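PDB 5IZT: outer surface protein from Borrelia burgdorferi, which is of unknown function but probably sits on the cell surface as a largely helical member of the PFam54_60 family, related to BbCRASP-1. Local coordinates for residues A[199-213]-A[253-267]. Residues are numbered along the deposited sequence; the frame is centred on the assembly and turned at random. Where two conformers were deposited one is given.
Sequences QNNFGFRETYDQFKM and YALMDFDQYKIEQFG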
ATOM      1  N   GLN A 199       6.582   4.487  -8.538  1.00 30.77           N
ATOM      2  CA  GLN A 199       6.350   5.708  -9.293  1.00 36.93           C
ATOM      3  C   GLN A 199       5.504   5.432 -10.529  1.00 35.20           C
ATOM      4  O   GLN A 199       5.526   4.337 -11.099  1.00 36.91           O
ATOM      5  CB  GLN A 199       7.675   6.359  -9.700  1.00 47.50           C
ATOM      6  CG  GLN A 199       8.710   6.387  -8.583  1.00 50.09           C
ATOM      7  CD  GLN A 199       8.227   7.183  -7.382  1.00 58.43           C
ATOM      8  OE1 GLN A 199       7.941   8.379  -7.492  1.00 62.24           O
ATOM      9  NE2 GLN A 199       8.111   6.521  -6.235  1.00 59.17           N
ATOM     10  N   ASN A 200       4.740   6.443 -10.928  1.00 30.43           N
ATOM     11  CA  ASN A 200       3.929   6.340 -12.132  1.00 28.10           C
ATOM     12  C   ASN A 200       4.855   6.418 -13.335  1.00 30.60           C
ATOM     13  O   ASN A 200       5.276   7.504 -13.733  1.00 38.73           O
ATOM     14  CB  ASN A 200       2.890   7.452 -12.164  1.00 28.17           C
ATOM     15  CG  ASN A 200       2.163   7.529 -13.486  1.00 41.66           C
ATOM     16  OD1 ASN A 200       2.283   6.636 -14.337  1.00 40.68           O
ATOM     17  ND2 ASN A 200       1.395   8.597 -13.669  1.00 49.44           N
ATOM     18  N   ASN A 201       5.169   5.262 -13.925  1.00 45.37           N
ATOM     19  CA  ASN A 201       5.949   5.186 -15.158  1.00 34.24           C
ATOM     20  C   ASN A 201       5.079   4.910 -16.378  1.00 42.87           C
ATOM     21  O   ASN A 201       5.593   4.443 -17.403  1.00 43.66           O
ATOM     22  CB  ASN A 201       7.028   4.104 -15.035  1.00 41.29           C
ATOM     23  CG  ASN A 201       7.873   4.261 -13.787  1.00 48.22           C
ATOM     24  OD1 ASN A 201       8.382   5.344 -13.506  1.00 52.26           O
ATOM     25  ND2 ASN A 201       8.016   3.179 -13.023  1.00 43.49           N
ATOM     26  N   PHE A 202       3.774   5.184 -16.294  1.00 35.51           N
ATOM     27  CA  PHE A 202       2.830   4.784 -17.334  1.00 37.33           C
ATOM     28  C   PHE A 202       2.081   5.957 -17.963  1.00 41.92           C
ATOM     29  O   PHE A 202       1.139   5.723 -18.729  1.00 49.62           O
ATOM     30  CB  PHE A 202       1.784   3.797 -16.790  1.00 40.05           C
ATOM     31  CG  PHE A 202       2.352   2.596 -16.081  1.00 41.27           C
ATOM     32  CD1 PHE A 202       1.643   2.009 -15.040  1.00 41.41           C
ATOM     33  CD2 PHE A 202       3.564   2.032 -16.462  1.00 39.86           C
ATOM     34  CE1 PHE A 202       2.144   0.902 -14.375  1.00 47.95           C
ATOM     35  CE2 PHE A 202       4.074   0.920 -15.802  1.00 45.79           C
ATOM     36  CZ  PHE A 202       3.362   0.354 -14.759  1.00 51.54           C
ATOM     37  N   GLY A 203       2.443   7.202 -17.657  1.00 38.32           N
ATOM     38  CA  GLY A 203       1.621   8.317 -18.111  1.00 39.28           C
ATOM     39  C   GLY A 203       0.229   8.312 -17.518  1.00 38.82           C
ATOM     40  O   GLY A 203      -0.685   8.957 -18.045  1.00 39.28           O
ATOM     41  N   PHE A 204       0.045   7.592 -16.420  1.00 34.61           N
ATOM     42  CA  PHE A 204      -1.228   7.585 -15.721  1.00 32.75           C
ATOM     43  C   PHE A 204      -1.566   9.002 -15.282  1.00 32.83           C
ATOM     44  O   PHE A 204      -0.693   9.746 -14.831  1.00 35.04           O
ATOM     45  CB  PHE A 204      -1.114   6.639 -14.528  1.00 30.77           C
ATOM     46  CG  PHE A 204      -2.243   6.715 -13.547  1.00 28.56           C
ATOM     47  CD1 PHE A 204      -3.301   5.827 -13.625  1.00 31.03           C
ATOM     48  CD2 PHE A 204      -2.214   7.631 -12.512  1.00 31.24           C
ATOM     49  CE1 PHE A 204      -4.329   5.876 -12.701  1.00 32.54           C
ATOM     50  CE2 PHE A 204      -3.228   7.682 -11.582  1.00 28.85           C
ATOM     51  CZ  PHE A 204      -4.290   6.807 -11.678  1.00 29.43           C
ATOM     52  N   ARG A 205      -2.843   9.374 -15.399  1.00 32.11           N
ATOM     53  CA  ARG A 205      -3.284  10.680 -14.935  1.00 31.69           C
ATOM     54  C   ARG A 205      -4.612  10.566 -14.198  1.00 30.01           C
ATOM     55  O   ARG A 205      -5.485   9.780 -14.576  1.00 30.11           O
ATOM     56  CB  ARG A 205      -3.415  11.677 -16.093  1.00 41.57           C
ATOM     57  CG  ARG A 205      -3.073  13.099 -15.679  1.00 49.43           C
ATOM     58  CD  ARG A 205      -3.209  14.069 -16.834  1.00 62.19           C
ATOM     59  NE  ARG A 205      -2.713  15.405 -16.501  1.00 69.11           N
ATOM     60  CZ  ARG A 205      -3.455  16.377 -15.973  1.00 69.40           C
ATOM     61  NH1 ARG A 205      -4.740  16.171 -15.712  1.00 59.21           N
ATOM     62  NH2 ARG A 205      -2.911  17.559 -15.711  1.00 74.47           N
ATOM     63  N   GLU A 206      -4.733  11.335 -13.122  1.00 28.75           N
ATOM     64  CA  GLU A 206      -5.939  11.349 -12.298  1.00 27.36           C
ATOM     65  C   GLU A 206      -7.075  12.106 -12.997  1.00 28.39           C
ATOM     66  O   GLU A 206      -6.874  13.212 -13.507  1.00 31.32           O
ATOM     67  CB  GLU A 206      -5.585  11.995 -10.961  1.00 32.40           C
ATOM     68  CG  GLU A 206      -6.708  12.385 -10.058  1.00 33.54           C
ATOM     69  CD  GLU A 206      -6.185  12.989  -8.764  1.00 24.69           C
ATOM     70  OE1 GLU A 206      -5.855  14.197  -8.742  1.00 25.70           O
ATOM     71  OE2 GLU A 206      -6.122  12.267  -7.763  1.00 24.48           O
ATOM     72  N   THR A 207      -8.271  11.516 -13.015  1.00 27.96           N
ATOM     73  CA  THR A 207      -9.429  12.186 -13.588  1.00 28.82           C
ATOM     74  C   THR A 207      -9.922  13.302 -12.674  1.00 29.09           C
ATOM     75  O   THR A 207      -9.593  13.366 -11.489  1.00 26.90           O
ATOM     76  CB  THR A 207     -10.562  11.199 -13.838  1.00 36.97           C
ATOM     77  OG1 THR A 207     -10.888  10.547 -12.610  1.00 31.51           O
ATOM     78  CG2 THR A 207     -10.138  10.159 -14.869  1.00 48.59           C
ATOM     79  N   TYR A 208     -10.741  14.197 -13.241  1.00 29.92           N
ATOM     80  CA  TYR A 208     -11.172  15.347 -12.455  1.00 29.88           C
ATOM     81  C   TYR A 208     -11.963  14.914 -11.222  1.00 27.35           C
ATOM     82  O   TYR A 208     -11.791  15.482 -10.137  1.00 32.21           O
ATOM     83  CB  TYR A 208     -12.006  16.318 -13.298  1.00 32.41           C
ATOM     84  CG  TYR A 208     -12.348  17.551 -12.501  1.00 44.09           C
ATOM     85  CD1 TYR A 208     -11.421  18.581 -12.367  1.00 57.88           C
ATOM     86  CD2 TYR A 208     -13.569  17.676 -11.847  1.00 49.09           C
ATOM     87  CE1 TYR A 208     -11.705  19.710 -11.623  1.00 66.27           C
ATOM     88  CE2 TYR A 208     -13.863  18.803 -11.100  1.00 56.00           C
ATOM     89  CZ  TYR A 208     -12.928  19.818 -10.994  1.00 65.86           C
ATOM     90  OH  TYR A 208     -13.210  20.945 -10.258  1.00 71.94           O
ATOM     91  N   ASP A 209     -12.834  13.912 -11.361  1.00 23.94           N
ATOM     92  CA  ASP A 209     -13.600  13.447 -10.208  1.00 21.72           C
ATOM     93  C   ASP A 209     -12.826  12.442  -9.341  1.00 21.63           C
ATOM     94  O   ASP A 209     -13.447  11.772  -8.503  1.00 16.99           O
ATOM     95  CB  ASP A 209     -14.964  12.876 -10.659  1.00 29.21           C
ATOM     96  CG  ASP A 209     -14.863  11.566 -11.455  1.00 32.09           C
ATOM     97  OD1 ASP A 209     -13.793  10.933 -11.513  1.00 28.25           O
ATOM     98  OD2 ASP A 209     -15.889  11.158 -12.043  1.00 30.58           O
ATOM     99  N   GLN A 210     -11.505  12.336  -9.530  1.00 16.98           N
ATOM    100  CA  GLN A 210     -10.627  11.441  -8.755  1.00 15.71           C
ATOM    101  C   GLN A 210     -11.215  10.026  -8.675  1.00 18.73           C
ATOM    102  O   GLN A 210     -11.328   9.425  -7.601  1.00 15.03           O
ATOM    103  CB  GLN A 210     -10.355  12.019  -7.354  1.00 16.92           C
ATOM    104  CG  GLN A 210      -9.798  13.450  -7.409  1.00 17.33           C
ATOM    105  CD  GLN A 210      -9.866  14.206  -6.075  1.00 16.80           C
ATOM    106  OE1 GLN A 210     -10.099  13.623  -5.020  1.00 14.57           O
ATOM    107  NE2 GLN A 210      -9.666  15.520  -6.136  1.00 17.54           N
ATOM    108  N   PHE A 211     -11.618   9.508  -9.842  1.00 20.45           N
ATOM    109  CA  PHE A 211     -12.151   8.149  -9.991  1.00 23.70           C
ATOM    110  C   PHE A 211     -13.341   7.904  -9.058  1.00 18.46           C
ATOM    111  O   PHE A 211     -13.427   6.873  -8.388  1.00 22.04           O
ATOM    112  CB  PHE A 211     -11.049   7.105  -9.772  1.00 17.99           C
ATOM    113  CG  PHE A 211      -9.833   7.331 -10.637  1.00 20.68           C
ATOM    114  CD1 PHE A 211      -9.842   6.974 -11.978  1.00 33.45           C
ATOM    115  CD2 PHE A 211      -8.690   7.929 -10.111  1.00 16.95           C
ATOM    116  CE1 PHE A 211      -8.726   7.203 -12.790  1.00 35.39           C
ATOM    117  CE2 PHE A 211      -7.576   8.162 -10.908  1.00 19.63           C
ATOM    118  CZ  PHE A 211      -7.592   7.797 -12.253  1.00 31.67           C
ATOM    119  N   LYS A 212     -14.263   8.871  -9.034  1.00 16.58           N
ATOM    120  CA  LYS A 212     -15.497   8.891  -8.246  1.00 19.47           C
ATOM    121  C   LYS A 212     -15.223   8.981  -6.751  1.00 16.82           C
ATOM    122  O   LYS A 212     -16.154   8.819  -5.942  1.00 16.49           O
ATOM    123  CB  LYS A 212     -16.395   7.672  -8.524  1.00 20.16           C
ATOM    124  CG  LYS A 212     -16.636   7.407 -10.023  1.00 28.36           C
ATOM    125  CD  LYS A 212     -17.673   8.322 -10.624  1.00 32.83           C
ATOM    126  CE  LYS A 212     -17.794   8.091 -12.139  1.00 34.67           C
ATOM    127  NZ  LYS A 212     -16.551   8.480 -12.886  1.00 27.89           N
ATOM    128  N   MET A 213     -13.977   9.234  -6.348  1.00 14.84           N
ATOM    129  CA  MET A 213     -13.661   9.363  -4.936  1.00 12.87           C
ATOM    130  C   MET A 213     -13.468  10.809  -4.483  1.00 17.75           C
ATOM    131  O   MET A 213     -13.387  11.052  -3.267  1.00 13.66           O
ATOM    132  CB  MET A 213     -12.422   8.521  -4.609  1.00 11.56           C
ATOM    133  CG  MET A 213     -12.771   7.014  -4.694  1.00 11.18           C
ATOM    134  SD  MET A 213     -11.400   5.909  -4.326  1.00 14.97           S
ATOM    135  CE  MET A 213     -10.457   6.123  -5.859  1.00 12.33           C
ATOM    136  N   TYR A 253      -3.184   5.180  -5.724  1.00 14.31           N
ATOM    137  CA  TYR A 253      -3.031   4.735  -7.116  1.00 14.03           C
ATOM    138  C   TYR A 253      -1.847   3.792  -7.258  1.00 19.84           C
ATOM    139  O   TYR A 253      -1.902   2.816  -8.025  1.00 15.73           O
ATOM    140  CB  TYR A 253      -2.868   5.939  -8.046  1.00 15.03           C
ATOM    141  CG  TYR A 253      -3.990   6.953  -7.932  1.00 17.91           C
ATOM    142  CD1 TYR A 253      -5.271   6.559  -7.556  1.00 16.04           C
ATOM    143  CD2 TYR A 253      -3.758   8.315  -8.165  1.00 18.88           C
ATOM    144  CE1 TYR A 253      -6.304   7.492  -7.419  1.00 15.76           C
ATOM    145  CE2 TYR A 253      -4.804   9.263  -8.033  1.00 19.59           C
ATOM    146  CZ  TYR A 253      -6.060   8.842  -7.669  1.00 15.98           C
ATOM    147  OH  TYR A 253      -7.092   9.768  -7.545  1.00 18.15           O
ATOM    148  N   ALA A 254      -0.758   4.074  -6.532  1.00 18.90           N
ATOM    149  CA  ALA A 254       0.419   3.213  -6.571  1.00 20.36           C
ATOM    150  C   ALA A 254       0.135   1.843  -5.965  1.00 16.77           C
ATOM    151  O   ALA A 254       0.656   0.828  -6.443  1.00 16.76           O
ATOM    152  CB  ALA A 254       1.579   3.880  -5.839  1.00 17.22           C
ATOM    153  N   LEU A 255      -0.671   1.804  -4.901  1.00 14.60           N
ATOM    154  CA  LEU A 255      -1.068   0.538  -4.297  1.00 14.86           C
ATOM    155  C   LEU A 255      -1.807  -0.347  -5.296  1.00 20.42           C
ATOM    156  O   LEU A 255      -1.658  -1.580  -5.282  1.00 17.78           O
ATOM    157  CB  LEU A 255      -1.954   0.817  -3.078  1.00 13.87           C
ATOM    158  CG  LEU A 255      -2.614  -0.382  -2.410  1.00 14.13           C
ATOM    159  CD1 LEU A 255      -1.565  -1.352  -1.843  1.00 16.52           C
ATOM    160  CD2 LEU A 255      -3.566   0.137  -1.321  1.00 24.22           C
ATOM    161  N   MET A 256      -2.612   0.273  -6.163  1.00 18.91           N
ATOM    162  CA  MET A 256      -3.351  -0.394  -7.229  1.00 17.44           C
ATOM    163  C   MET A 256      -2.552  -0.500  -8.521  1.00 18.03           C
ATOM    164  O   MET A 256      -3.135  -0.753  -9.587  1.00 16.16           O
ATOM    165  CB  MET A 256      -4.667   0.355  -7.482  1.00 15.91           C
ATOM    166  CG  MET A 256      -5.429   0.565  -6.208  1.00 24.01           C
ATOM    167  SD  MET A 256      -6.099  -1.027  -5.704  1.00 29.95           S
ATOM    168  CE  MET A 256      -7.565  -1.034  -6.730  1.00 36.34           C
ATOM    169  N   ASP A 257      -1.228  -0.301  -8.455  1.00 16.48           N
ATOM    170  CA  ASP A 257      -0.319  -0.458  -9.599  1.00 18.06           C
ATOM    171  C   ASP A 257      -0.687   0.441 -10.780  1.00 17.94           C
ATOM    172  O   ASP A 257      -0.460   0.090 -11.946  1.00 19.32           O
ATOM    173  CB  ASP A 257      -0.234  -1.924 -10.019  1.00 22.24           C
ATOM    174  CG  ASP A 257       0.405  -2.792  -8.936  1.00 28.98           C
ATOM    175  OD1 ASP A 257       1.453  -2.395  -8.385  1.00 27.66           O
ATOM    176  OD2 ASP A 257      -0.138  -3.865  -8.630  1.00 27.38           O
ATOM    177  N   PHE A 258      -1.230   1.616 -10.472  1.00 23.00           N
ATOM    178  CA  PHE A 258      -1.616   2.608 -11.481  1.00 25.77           C
ATOM    179  C   PHE A 258      -2.481   1.986 -12.578  1.00 23.57           C
ATOM    180  O   PHE A 258      -2.395   2.359 -13.749  1.00 22.68           O
ATOM    181  CB  PHE A 258      -0.378   3.299 -12.054  1.00 17.89           C
ATOM    182  CG  PHE A 258       0.436   4.021 -11.005  1.00 17.57           C
ATOM    183  CD1 PHE A 258      -0.006   5.220 -10.464  1.00 19.35           C
ATOM    184  CD2 PHE A 258       1.609   3.472 -10.535  1.00 20.99           C
ATOM    185  CE1 PHE A 258       0.733   5.869  -9.477  1.00 21.37           C
ATOM    186  CE2 PHE A 258       2.355   4.112  -9.555  1.00 25.31           C
ATOM    187  CZ  PHE A 258       1.921   5.297  -9.017  1.00 17.62           C
ATOM    188  N   ASP A 259      -3.344   1.044 -12.185  1.00 19.16           N
ATOM    189  CA  ASP A 259      -4.275   0.363 -13.097  1.00 20.08           C
ATOM    190  C   ASP A 259      -5.577   1.164 -13.136  1.00 23.38           C
ATOM    191  O   ASP A 259      -6.394   1.085 -12.216  1.00 17.72           O
ATOM    192  CB  ASP A 259      -4.496  -1.073 -12.627  1.00 18.08           C
ATOM    193  CG  ASP A 259      -5.371  -1.911 -13.573  1.00 29.17           C
ATOM    194  OD1 ASP A 259      -6.340  -1.414 -14.165  1.00 23.80           O
ATOM    195  OD2 ASP A 259      -5.120  -3.125 -13.682  1.00 32.17           O
ATOM    196  N   GLN A 260      -5.783   1.922 -14.216  1.00 17.43           N
ATOM    197  CA  GLN A 260      -6.948   2.804 -14.304  0.61 16.83           C
ATOM    198  C   GLN A 260      -8.247   2.027 -14.134  1.00 16.67           C
ATOM    199  O   GLN A 260      -9.165   2.464 -13.429  1.00 16.66           O
ATOM    200  CB  GLN A 260      -6.945   3.535 -15.648  0.61 22.74           C
ATOM    201  CG  GLN A 260      -8.199   4.373 -15.901  0.61 25.84           C
ATOM    202  CD  GLN A 260      -8.424   4.703 -17.386  0.61 31.99           C
ATOM    203  OE1 GLN A 260      -8.306   3.841 -18.264  0.61 22.16           O
ATOM    204  NE2 GLN A 260      -8.754   5.961 -17.665  0.61 33.97           N
ATOM    205  N   TYR A 261      -8.344   0.865 -14.781  1.00 18.09           N
ATOM    206  CA  TYR A 261      -9.566   0.060 -14.671  1.00 19.22           C
ATOM    207  C   TYR A 261      -9.888  -0.281 -13.226  1.00 20.18           C
ATOM    208  O   TYR A 261     -11.016  -0.062 -12.757  1.00 16.08           O
ATOM    209  CB  TYR A 261      -9.420  -1.227 -15.470  1.00 20.41           C
ATOM    210  CG  TYR A 261     -10.662  -2.085 -15.405  1.00 21.29           C
ATOM    211  CD1 TYR A 261     -11.823  -1.728 -16.086  1.00 21.96           C
ATOM    212  CD2 TYR A 261     -10.700  -3.208 -14.580  1.00 30.09           C
ATOM    213  CE1 TYR A 261     -12.956  -2.525 -16.022  1.00 35.18           C
ATOM    214  CE2 TYR A 261     -11.833  -3.999 -14.490  1.00 31.04           C
ATOM    215  CZ  TYR A 261     -12.959  -3.650 -15.206  1.00 37.07           C
ATOM    216  OH  TYR A 261     -14.089  -4.429 -15.111  1.00 41.70           O
ATOM    217  N   LYS A 262      -8.920  -0.864 -12.502  1.00 17.66           N
ATOM    218  CA  LYS A 262      -9.180  -1.286 -11.125  0.51 16.61           C
ATOM    219  C   LYS A 262      -9.480  -0.098 -10.223  1.00 14.59           C
ATOM    220  O   LYS A 262     -10.342  -0.181  -9.346  1.00 19.01           O
ATOM    221  CB  LYS A 262      -7.986  -2.067 -10.565  0.51 17.86           C
ATOM    222  CG  LYS A 262      -7.598  -3.299 -11.358  0.51 24.86           C
ATOM    223  CD  LYS A 262      -6.588  -4.173 -10.597  0.51 27.76           C
ATOM    224  CE  LYS A 262      -5.469  -3.355  -9.945  0.51 24.28           C
ATOM    225  NZ  LYS A 262      -4.325  -4.233  -9.518  0.51 24.04           N
ATOM    226  N   ILE A 263      -8.758   1.013 -10.407  1.00 15.62           N
ATOM    227  CA  ILE A 263      -9.005   2.192  -9.578  1.00 11.87           C
ATOM    228  C   ILE A 263     -10.404   2.750  -9.836  1.00 12.30           C
ATOM    229  O   ILE A 263     -11.115   3.138  -8.892  1.00 15.50           O
ATOM    230  CB  ILE A 263      -7.905   3.246  -9.809  1.00 14.67           C
ATOM    231  CG1 ILE A 263      -6.534   2.693  -9.394  1.00 12.98           C
ATOM    232  CG2 ILE A 263      -8.198   4.561  -9.045  1.00 18.04           C
ATOM    233  CD1 ILE A 263      -5.377   3.546  -9.940  1.00 12.98           C
ATOM    234  N   GLU A 264     -10.823   2.792 -11.105  1.00 17.03           N
ATOM    235  CA  GLU A 264     -12.173   3.265 -11.401  0.50 17.09           C
ATOM    236  C   GLU A 264     -13.226   2.338 -10.805  1.00 16.51           C
ATOM    237  O   GLU A 264     -14.246   2.810 -10.289  1.00 17.99           O
ATOM    238  CB  GLU A 264     -12.379   3.403 -12.913  0.50 17.30           C
ATOM    239  CG  GLU A 264     -13.757   3.922 -13.319  0.50 21.16           C
ATOM    240  CD  GLU A 264     -13.957   5.416 -13.049  0.50 24.02           C
ATOM    241  OE1 GLU A 264     -15.125   5.853 -12.905  0.50 18.43           O
ATOM    242  OE2 GLU A 264     -12.957   6.151 -12.990  0.50 14.75           O
ATOM    243  N   GLN A 265     -13.004   1.020 -10.870  1.00 15.46           N
ATOM    244  CA  GLN A 265     -13.963   0.077 -10.300  1.00 14.59           C
ATOM    245  C   GLN A 265     -14.077   0.263  -8.796  1.00 15.38           C
ATOM    246  O   GLN A 265     -15.183   0.304  -8.238  1.00 16.03           O
ATOM    247  CB  GLN A 265     -13.541  -1.355 -10.629  1.00 15.18           C
ATOM    248  CG  GLN A 265     -13.718  -1.725 -12.094  1.00 25.06           C
ATOM    249  CD  GLN A 265     -15.167  -1.580 -12.545  1.00 31.74           C
ATOM    250  OE1 GLN A 265     -16.094  -1.928 -11.819  1.00 34.87           O
ATOM    251  NE2 GLN A 265     -15.364  -1.045 -13.743  1.00 31.06           N
ATOM    252  N   PHE A 266     -12.932   0.365  -8.125  1.00 15.44           N
ATOM    253  CA  PHE A 266     -12.898   0.545  -6.678  1.00 15.94           C
ATOM    254  C   PHE A 266     -13.574   1.849  -6.280  1.00 15.01           C
ATOM    255  O   PHE A 266     -14.370   1.889  -5.328  1.00 15.54           O
ATOM    256  CB  PHE A 266     -11.432   0.512  -6.186  1.00 13.87           C
ATOM    257  CG  PHE A 266     -11.297   0.501  -4.677  1.00 15.35           C
ATOM    258  CD1 PHE A 266     -11.336   1.684  -3.960  1.00 15.25           C
ATOM    259  CD2 PHE A 266     -11.111  -0.688  -3.999  1.00 22.26           C
ATOM    260  CE1 PHE A 266     -11.233   1.679  -2.568  1.00 14.80           C
ATOM    261  CE2 PHE A 266     -10.996  -0.710  -2.612  1.00 26.02           C
ATOM    262  CZ  PHE A 266     -11.048   0.477  -1.898  1.00 20.08           C
ATOM    263  N   GLY A 267     -13.263   2.935  -6.984  1.00 14.35           N
ATOM    264  CA  GLY A 267     -13.916   4.206  -6.690  1.00 17.61           C
ATOM    265  C   GLY A 267     -15.426   4.154  -6.866  1.00 16.88           C
ATOM    266  O   GLY A 267     -16.179   4.737  -6.074  1.00 16.00           O
TER
HETATM  267  O   HOH W   1     -12.872   8.940 -13.378  1.00 27.74           O
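An aromatic cluster of Phe204, Phe211, Tyr253 and Phe258 fastens the long loop after helix 179-197 onto the elbow between helices 243-255 and 260-274. At that elbow a Schellman motif with Asp257 as C-prime residue ends the first helix, and Asp259 N-caps the second. Phe258, just beyond the C-prime residue, points its ring edge at the face of Phe204, centroids 5.5 Å apart. Across one face of Phe258 lies Asn200, whose CB makes a CH-pi contact 3.9 Å from the ring centroid; Ala254 CA covers the other. The Asn200 side chain also shapes the loop: with CG anti to the backbone N (chi1 171°), beside the carbonyl carbon, OD1 turns toward the following residues and accepts from Phe202 N, an Asx turn, and from Phe204 N.

Tyr253 carries Phe204 CZ over one ring face, while Phe211 presents its edge to the Tyr253 ring in an offset edge-to-face pair, planes at 78°. Ile263 CG2 sits over a face of Phe211, 3.6 Å from Phe211 CD2. The Tyr253 hydroxyl donates to the anti lone pair of Glu206 OE2 (OH to OE2 2.7 Å), an oxygen that also forms a salt bridge with Arg249. At the far end, in the modelled conformer of Glu264, Lys212 NZ reaches the syn lone pair of Glu264 OE1 at 3.0 Å; it also bridges to Asp209 OD2. One water donates to Glu264 OE2 and Asp209 OD1 and accepts from Thr207 OG1. Gly267 CA packs against Phe211 O at 3.2 Å in a CA-H...O contact.

The chemistry is thus an apolar centre with polar ties beside it: Lys212, set between two carboxylates in this conformer, probably offsets their mutual repulsion, and Arg249 would favour a charged Glu206 as acceptor for the tyrosine.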